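Local coordinates for 2-dehydropantoate 2-reductase, putative (PDB 2EW2), which probably catalyses the NADPH-dependent reduction of 2-dehydropantoate (ketopantoate) to (R)-pantoate, a step of pantothenate biosynthesis, at residues Val232-Glu236 with Ala237-Asp241; Trp286-Gly289 with Gln290-Val294. All coordinates share one frame; numbering follows the deposited sequence.

Overall arrangement
Both contacts are local and lie at the C-terminal ends of neighbouring helices in the helical C-terminal part of this ketopantoate reductase family member: contact 1 finishes helix 218-235 and enters the loop to helix 242-252, while contact 2 covers the last turns of helix 282-292. Their centres are about 13 Å apart. Each has a buried side, A233 and I238 in contact 1, K288 and G289 in contact 2, and an exposed one, E234 and Y239 against Q290 and K291. Contact 1 relies on a Schellman turn, a small apolar patch and a water bridge; contact 2 is mainly helical backbone bonding with side chains folded over carbonyls. The two meet directly: E236 forms a salt bridge with K288 and probably a hydrogen bond with Y292, and V232 packs on K288.

Contact 1 (Val232-Glu236 with Ala237-Asp241)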
ATOM      1  N   VAL B 232     -16.812   5.184   5.675  1.00 17.28           N
ATOM      2  CA  VAL B 232     -16.753   6.609   5.961  1.00 17.88           C
ATOM      3  C   VAL B 232     -18.002   7.362   5.427  1.00 18.57           C
ATOM      4  O   VAL B 232     -18.588   8.209   6.139  1.00 19.02           O
ATOM      5  CB  VAL B 232     -15.450   7.226   5.384  1.00 18.06           C
ATOM      6  CG1 VAL B 232     -15.439   8.712   5.529  1.00 16.52           C
ATOM      7  CG2 VAL B 232     -14.206   6.589   6.025  1.00 18.40           C
ATOM      8  N   ALA B 233     -18.427   7.053   4.194  1.00 17.76           N
ATOM      9  CA  ALA B 233     -19.638   7.665   3.638  1.00 18.20           C
ATOM     10  C   ALA B 233     -20.835   7.431   4.562  1.00 19.13           C
ATOM     11  O   ALA B 233     -21.647   8.330   4.788  1.00 18.79           O
ATOM     12  CB  ALA B 233     -19.941   7.134   2.243  1.00 16.87           C
ATOM     13  N   GLU B 234     -20.934   6.209   5.073  1.00 19.85           N
ATOM     14  CA  GLU B 234     -21.985   5.833   6.005  1.00 21.57           C
ATOM     15  C   GLU B 234     -22.109   6.808   7.191  1.00 21.55           C
ATOM     16  O   GLU B 234     -23.222   7.122   7.616  1.00 21.85           O
ATOM     17  CB  GLU B 234     -21.754   4.398   6.486  1.00 21.62           C
ATOM     18  CG  GLU B 234     -22.974   3.754   7.120  1.00 27.16           C
ATOM     19  CD  GLU B 234     -23.080   4.048   8.619  1.00 33.98           C
ATOM     20  OE1 GLU B 234     -24.168   3.786   9.200  1.00 38.23           O
ATOM     21  OE2 GLU B 234     -22.080   4.532   9.212  1.00 35.56           O
ATOM     22  N   LYS B 235     -20.974   7.279   7.705  1.00 21.41           N
ATOM     23  CA  LYS B 235     -20.958   8.247   8.803  1.00 21.97           C
ATOM     24  C   LYS B 235     -21.585   9.584   8.426  1.00 21.96           C
ATOM     25  O   LYS B 235     -22.005  10.336   9.296  1.00 22.48           O
ATOM     26  CB  LYS B 235     -19.532   8.500   9.297  1.00 21.32           C
ATOM     27  CG  LYS B 235     -18.806   7.253   9.781  1.00 23.61           C
ATOM     28  CD  LYS B 235     -19.617   6.496  10.814  1.00 24.96           C
ATOM     29  CE  LYS B 235     -18.798   5.368  11.396  1.00 26.67           C
ATOM     30  NZ  LYS B 235     -19.632   4.488  12.215  1.00 28.20           N
ATOM     31  N   GLU B 236     -21.602   9.877   7.131  1.00 21.39           N
ATOM     32  CA  GLU B 236     -22.192  11.096   6.589  1.00 21.60           C
ATOM     33  C   GLU B 236     -23.545  10.780   5.948  1.00 21.00           C
ATOM     34  O   GLU B 236     -24.075  11.574   5.175  1.00 20.76           O
ATOM     35  CB  GLU B 236     -21.231  11.702   5.563  1.00 21.05           C
ATOM     36  CG  GLU B 236     -19.869  12.068   6.184  1.00 22.21           C
ATOM     37  CD  GLU B 236     -18.974  12.883   5.263  1.00 22.62           C
ATOM     38  OE1 GLU B 236     -19.279  12.963   4.059  1.00 23.24           O
ATOM     39  OE2 GLU B 236     -17.963  13.453   5.756  1.00 24.91           O
ATOM     40  N   ALA B 237     -24.079   9.593   6.248  1.00 20.60           N
ATOM     41  CA  ALA B 237     -25.438   9.243   5.853  1.00 20.47           C
ATOM     42  C   ALA B 237     -25.550   9.070   4.349  1.00 20.55           C
ATOM     43  O   ALA B 237     -26.562   9.430   3.733  1.00 20.37           O
ATOM     44  CB  ALA B 237     -26.447  10.305   6.368  1.00 21.56           C
ATOM     45  N   ILE B 238     -24.494   8.507   3.758  1.00 20.10           N
ATOM     46  CA  ILE B 238     -24.488   8.145   2.351  1.00 19.46           C
ATOM     47  C   ILE B 238     -24.193   6.632   2.336  1.00 20.17           C
ATOM     48  O   ILE B 238     -23.231   6.179   2.952  1.00 19.07           O
ATOM     49  CB  ILE B 238     -23.433   8.952   1.551  1.00 19.01           C
ATOM     50  CG1 ILE B 238     -23.800  10.453   1.489  1.00 18.86           C
ATOM     51  CG2 ILE B 238     -23.275   8.395   0.128  1.00 17.73           C
ATOM     52  CD1 ILE B 238     -25.163  10.776   0.740  1.00 18.23           C
ATOM     53  N   TYR B 239     -25.053   5.870   1.664  1.00 20.94           N
ATOM     54  CA  TYR B 239     -25.037   4.408   1.770  1.00 22.36           C
ATOM     55  C   TYR B 239     -24.680   3.809   0.419  1.00 22.44           C
ATOM     56  O   TYR B 239     -25.551   3.580  -0.420  1.00 22.43           O
ATOM     57  CB  TYR B 239     -26.389   3.894   2.315  1.00 23.45           C
ATOM     58  CG  TYR B 239     -26.776   4.647   3.566  1.00 24.30           C
ATOM     59  CD1 TYR B 239     -27.745   5.647   3.531  1.00 26.87           C
ATOM     60  CD2 TYR B 239     -26.118   4.412   4.764  1.00 27.04           C
ATOM     61  CE1 TYR B 239     -28.070   6.382   4.687  1.00 26.52           C
ATOM     62  CE2 TYR B 239     -26.430   5.137   5.911  1.00 27.68           C
ATOM     63  CZ  TYR B 239     -27.403   6.117   5.856  1.00 26.82           C
ATOM     64  OH  TYR B 239     -27.701   6.823   6.990  1.00 28.11           O
ATOM     65  N   LEU B 240     -23.386   3.592   0.204  1.00 22.66           N
ATOM     66  CA  LEU B 240     -22.896   3.155  -1.098  1.00 22.94           C
ATOM     67  C   LEU B 240     -23.298   1.715  -1.375  1.00 23.10           C
ATOM     68  O   LEU B 240     -23.199   0.845  -0.506  1.00 22.22           O
ATOM     69  CB  LEU B 240     -21.369   3.297  -1.204  1.00 22.88           C
ATOM     70  CG  LEU B 240     -20.705   4.675  -1.318  1.00 23.76           C
ATOM     71  CD1 LEU B 240     -19.187   4.508  -1.475  1.00 23.39           C
ATOM     72  CD2 LEU B 240     -21.293   5.500  -2.474  1.00 24.51           C
ATOM     73  N   ASP B 241     -23.751   1.475  -2.597  1.00 23.19           N
ATOM     74  CA  ASP B 241     -24.014   0.117  -3.046  1.00 24.06           C
ATOM     75  C   ASP B 241     -22.679  -0.504  -3.499  1.00 23.32           C
ATOM     76  O   ASP B 241     -22.196  -0.261  -4.613  1.00 23.42           O
ATOM     77  CB  ASP B 241     -25.063   0.118  -4.152  1.00 24.29           C
ATOM     78  CG  ASP B 241     -25.515  -1.280  -4.536  1.00 27.22           C
ATOM     79  OD1 ASP B 241     -24.844  -2.275  -4.192  1.00 29.01           O
ATOM     80  OD2 ASP B 241     -26.548  -1.380  -5.219  1.00 32.09           O
TER
HETATM   81  O   HOH W   1     -25.916   6.858   9.009  1.00 37.09           O
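I238 N and A237 N turn back onto A233 O and E234 O, each donating a hydrogen bond of 3.0 Å (I238 N to A233 O, A237 N to E234 O). With A237 at positive phi as the C' residue, this is the Schellman motif that closes helix 218-235. A233 O also accepts from E236 N, which reaches it from the face of the carbonyl plane opposite to I238 N, and two donors thereby grip one oxygen.

The side chain of E234 runs along the exposed side of the turn. CB leaves the helix pointing away from the loop, but CG, anti to the backbone N (chi1 -163°), comes to the edge of the Y239 ring, 3.9 Å from CE2 and near the ring plane. The chain then bends at chi2, and the carboxylate plane stands 64° from that of the ring; its OE2 makes a long salt bridge, 3.9 Å, to K235 NZ. At the far end of the ring, Y239 OH is 2.7 Å from a water that donates to E234 O, tying the phenol to the helix end.

On the inner side, A233 CB packs against I238 CB at 4.0 Å and more loosely against L240 CG, while W189 of helix 184-195 also touches A233. R185 NH2 of that helix hydrogen-bonds E236 O.

The chemistry is that of a helix terminus in which A233 O and E234 O take backbone N-H groups and E236 O, just past the helix, takes an arginine, with an apolar patch beneath and, outside, a water between Y239 OH and the backbone oxygen of E234.

Contact 2 (Trp286-Gly289 with Gln290-Val294); sequences WRKG and QKYNV
Q290 folds back against W286 one helical turn earlier, the two side chains lying side by side and pointing the same way. Backbone hydrogen bonds give the contact its frame. Q290 N donates to W286 O at 3.0 Å and Y292 N to K288 O at 2.9 Å, the latter nearly along the C=O axis, whereas K291 N makes only weak bonds to R287 O and K288 O. N293, at positive phi, turns the chain out of helical geometry, and V294 N comes back to G289 O at 2.8 Å with a fairly straight N-H angle of 166°.

Side chains also cover carbonyl oxygens. K288 O sits over one face of the Y292 ring, 3.3 Å above its plane and offset toward the rim. K291 CG approaches the same oxygen to 3.2 Å, placed between its own backbone N and carbonyl carbon (chi1 72°).

Side-chain packing is lighter. Q290 NE2 lies at the indole edge, in its plane and 3.9 Å from W286 NE1, with amide and ring 74° apart. Y292 CE1 rests 4.0 Å from K288 CB.

The polar tips serve other partners. Salt bridges join K288 NZ to E236, D115 and E114, and R287 NH1 to D115 OD2; Y292 OH is hydrogen-bonded to E236 OE2. These ion pairs link the end of helix 282-292 to helix 114-117 and to the turn after helix 218-235, and the clustered carboxylates would favour the charged forms of the bases.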
ATOM      1  N   TRP B 286      -9.286   9.149   4.002  1.00 18.35           N
ATOM      2  CA  TRP B 286      -8.358   8.973   5.116  1.00 19.42           C
ATOM      3  C   TRP B 286      -8.538  10.112   6.147  1.00 19.60           C
ATOM      4  O   TRP B 286      -8.699   9.848   7.350  1.00 19.72           O
ATOM      5  CB  TRP B 286      -6.919   8.888   4.567  1.00 18.88           C
ATOM      6  CG  TRP B 286      -5.815   8.702   5.583  1.00 19.56           C
ATOM      7  CD1 TRP B 286      -5.929   8.231   6.869  1.00 20.38           C
ATOM      8  CD2 TRP B 286      -4.413   8.950   5.369  1.00 18.98           C
ATOM      9  NE1 TRP B 286      -4.679   8.195   7.468  1.00 19.60           N
ATOM     10  CE2 TRP B 286      -3.740   8.636   6.570  1.00 19.47           C
ATOM     11  CE3 TRP B 286      -3.663   9.423   4.277  1.00 19.37           C
ATOM     12  CZ2 TRP B 286      -2.351   8.778   6.709  1.00 19.48           C
ATOM     13  CZ3 TRP B 286      -2.285   9.560   4.415  1.00 17.83           C
ATOM     14  CH2 TRP B 286      -1.645   9.248   5.624  1.00 19.43           C
ATOM     15  N   ARG B 287      -8.542  11.359   5.684  1.00 19.84           N
ATOM     16  CA  ARG B 287      -8.796  12.510   6.590  1.00 21.70           C
ATOM     17  C   ARG B 287     -10.130  12.355   7.346  1.00 20.61           C
ATOM     18  O   ARG B 287     -10.181  12.478   8.576  1.00 20.64           O
ATOM     19  CB  ARG B 287      -8.746  13.837   5.820  1.00 21.46           C
ATOM     20  CG  ARG B 287      -8.831  15.084   6.703  1.00 24.82           C
ATOM     21  CD  ARG B 287      -9.014  16.371   5.886  1.00 25.35           C
ATOM     22  NE  ARG B 287     -10.276  16.367   5.134  1.00 31.36           N
ATOM     23  CZ  ARG B 287     -10.363  16.289   3.807  1.00 32.58           C
ATOM     24  NH1 ARG B 287     -11.558  16.286   3.220  1.00 33.19           N
ATOM     25  NH2 ARG B 287      -9.259  16.220   3.065  1.00 32.91           N
ATOM     26  N   LYS B 288     -11.200  12.048   6.625  1.00 20.52           N
ATOM     27  CA  LYS B 288     -12.515  11.862   7.266  1.00 20.27           C
ATOM     28  C   LYS B 288     -12.526  10.695   8.239  1.00 20.69           C
ATOM     29  O   LYS B 288     -13.049  10.819   9.342  1.00 19.75           O
ATOM     30  CB  LYS B 288     -13.608  11.651   6.222  1.00 19.98           C
ATOM     31  CG  LYS B 288     -13.945  12.893   5.396  1.00 19.60           C
ATOM     32  CD  LYS B 288     -14.955  12.531   4.284  1.00 20.08           C
ATOM     33  CE  LYS B 288     -15.398  13.797   3.514  1.00 20.97           C
ATOM     34  NZ  LYS B 288     -16.269  14.730   4.336  1.00 19.31           N
ATOM     35  N   GLY B 289     -11.962   9.553   7.824  1.00 20.76           N
ATOM     36  CA  GLY B 289     -11.850   8.394   8.699  1.00 21.05           C
ATOM     37  C   GLY B 289     -11.168   8.695  10.031  1.00 21.99           C
ATOM     38  O   GLY B 289     -11.577   8.196  11.068  1.00 22.38           O
ATOM     39  N   GLN B 290     -10.120   9.504   9.999  1.00 22.63           N
ATOM     40  CA  GLN B 290      -9.408   9.871  11.209  1.00 24.15           C
ATOM     41  C   GLN B 290     -10.330  10.645  12.142  1.00 24.49           C
ATOM     42  O   GLN B 290     -10.307  10.446  13.347  1.00 24.58           O
ATOM     43  CB  GLN B 290      -8.174  10.718  10.873  1.00 24.23           C
ATOM     44  CG  GLN B 290      -7.034   9.916  10.217  1.00 28.20           C
ATOM     45  CD  GLN B 290      -6.591   8.751  11.090  1.00 32.32           C
ATOM     46  OE1 GLN B 290      -6.037   8.956  12.169  1.00 36.57           O
ATOM     47  NE2 GLN B 290      -6.841   7.528  10.636  1.00 33.34           N
ATOM     48  N   LYS B 291     -11.149  11.527  11.589  1.00 24.99           N
ATOM     49  CA  LYS B 291     -12.004  12.326  12.457  1.00 25.69           C
ATOM     50  C   LYS B 291     -13.243  11.565  12.917  1.00 24.73           C
ATOM     51  O   LYS B 291     -13.802  11.871  13.970  1.00 25.30           O
ATOM     52  CB  LYS B 291     -12.294  13.702  11.857  1.00 26.83           C
ATOM     53  CG  LYS B 291     -13.202  13.748  10.690  1.00 30.80           C
ATOM     54  CD  LYS B 291     -13.822  15.165  10.575  1.00 35.29           C
ATOM     55  CE  LYS B 291     -14.636  15.295   9.279  1.00 38.67           C
ATOM     56  NZ  LYS B 291     -15.242  16.642   9.073  1.00 41.11           N
ATOM     57  N   TYR B 292     -13.622  10.522  12.177  1.00 23.34           N
ATOM     58  CA  TYR B 292     -14.781   9.709  12.540  1.00 22.02           C
ATOM     59  C   TYR B 292     -14.422   8.431  13.289  1.00 21.96           C
ATOM     60  O   TYR B 292     -15.302   7.640  13.624  1.00 21.53           O
ATOM     61  CB  TYR B 292     -15.613   9.349  11.309  1.00 21.56           C
ATOM     62  CG  TYR B 292     -16.138  10.520  10.520  1.00 21.93           C
ATOM     63  CD1 TYR B 292     -16.467  10.366   9.178  1.00 21.58           C
ATOM     64  CD2 TYR B 292     -16.309  11.782  11.108  1.00 22.18           C
ATOM     65  CE1 TYR B 292     -16.950  11.414   8.430  1.00 21.91           C
ATOM     66  CE2 TYR B 292     -16.801  12.853  10.363  1.00 23.87           C
ATOM     67  CZ  TYR B 292     -17.126  12.656   9.024  1.00 22.97           C
ATOM     68  OH  TYR B 292     -17.605  13.697   8.249  1.00 22.90           O
ATOM     69  N   ASN B 293     -13.133   8.209  13.524  1.00 22.31           N
ATOM     70  CA  ASN B 293     -12.686   6.967  14.170  1.00 22.48           C
ATOM     71  C   ASN B 293     -12.988   5.727  13.323  1.00 21.36           C
ATOM     72  O   ASN B 293     -13.419   4.692  13.847  1.00 20.85           O
ATOM     73  CB  ASN B 293     -13.360   6.818  15.545  1.00 22.81           C
ATOM     74  CG  ASN B 293     -12.383   6.470  16.618  1.00 25.63           C
ATOM     75  OD1 ASN B 293     -11.314   7.071  16.688  1.00 30.61           O
ATOM     76  ND2 ASN B 293     -12.722   5.493  17.454  1.00 25.15           N
ATOM     77  N   VAL B 294     -12.793   5.864  12.012  1.00 20.91           N
ATOM     78  CA  VAL B 294     -12.978   4.766  11.064  1.00 19.86           C
ATOM     79  C   VAL B 294     -11.633   4.458  10.437  1.00 19.48           C
ATOM     80  O   VAL B 294     -10.977   5.349   9.894  1.00 19.41           O
ATOM     81  CB  VAL B 294     -13.972   5.160   9.929  1.00 20.18           C
ATOM     82  CG1 VAL B 294     -14.052   4.060   8.860  1.00 19.78           C
ATOM     83  CG2 VAL B 294     -15.355   5.453  10.506  1.00 18.39           C
TER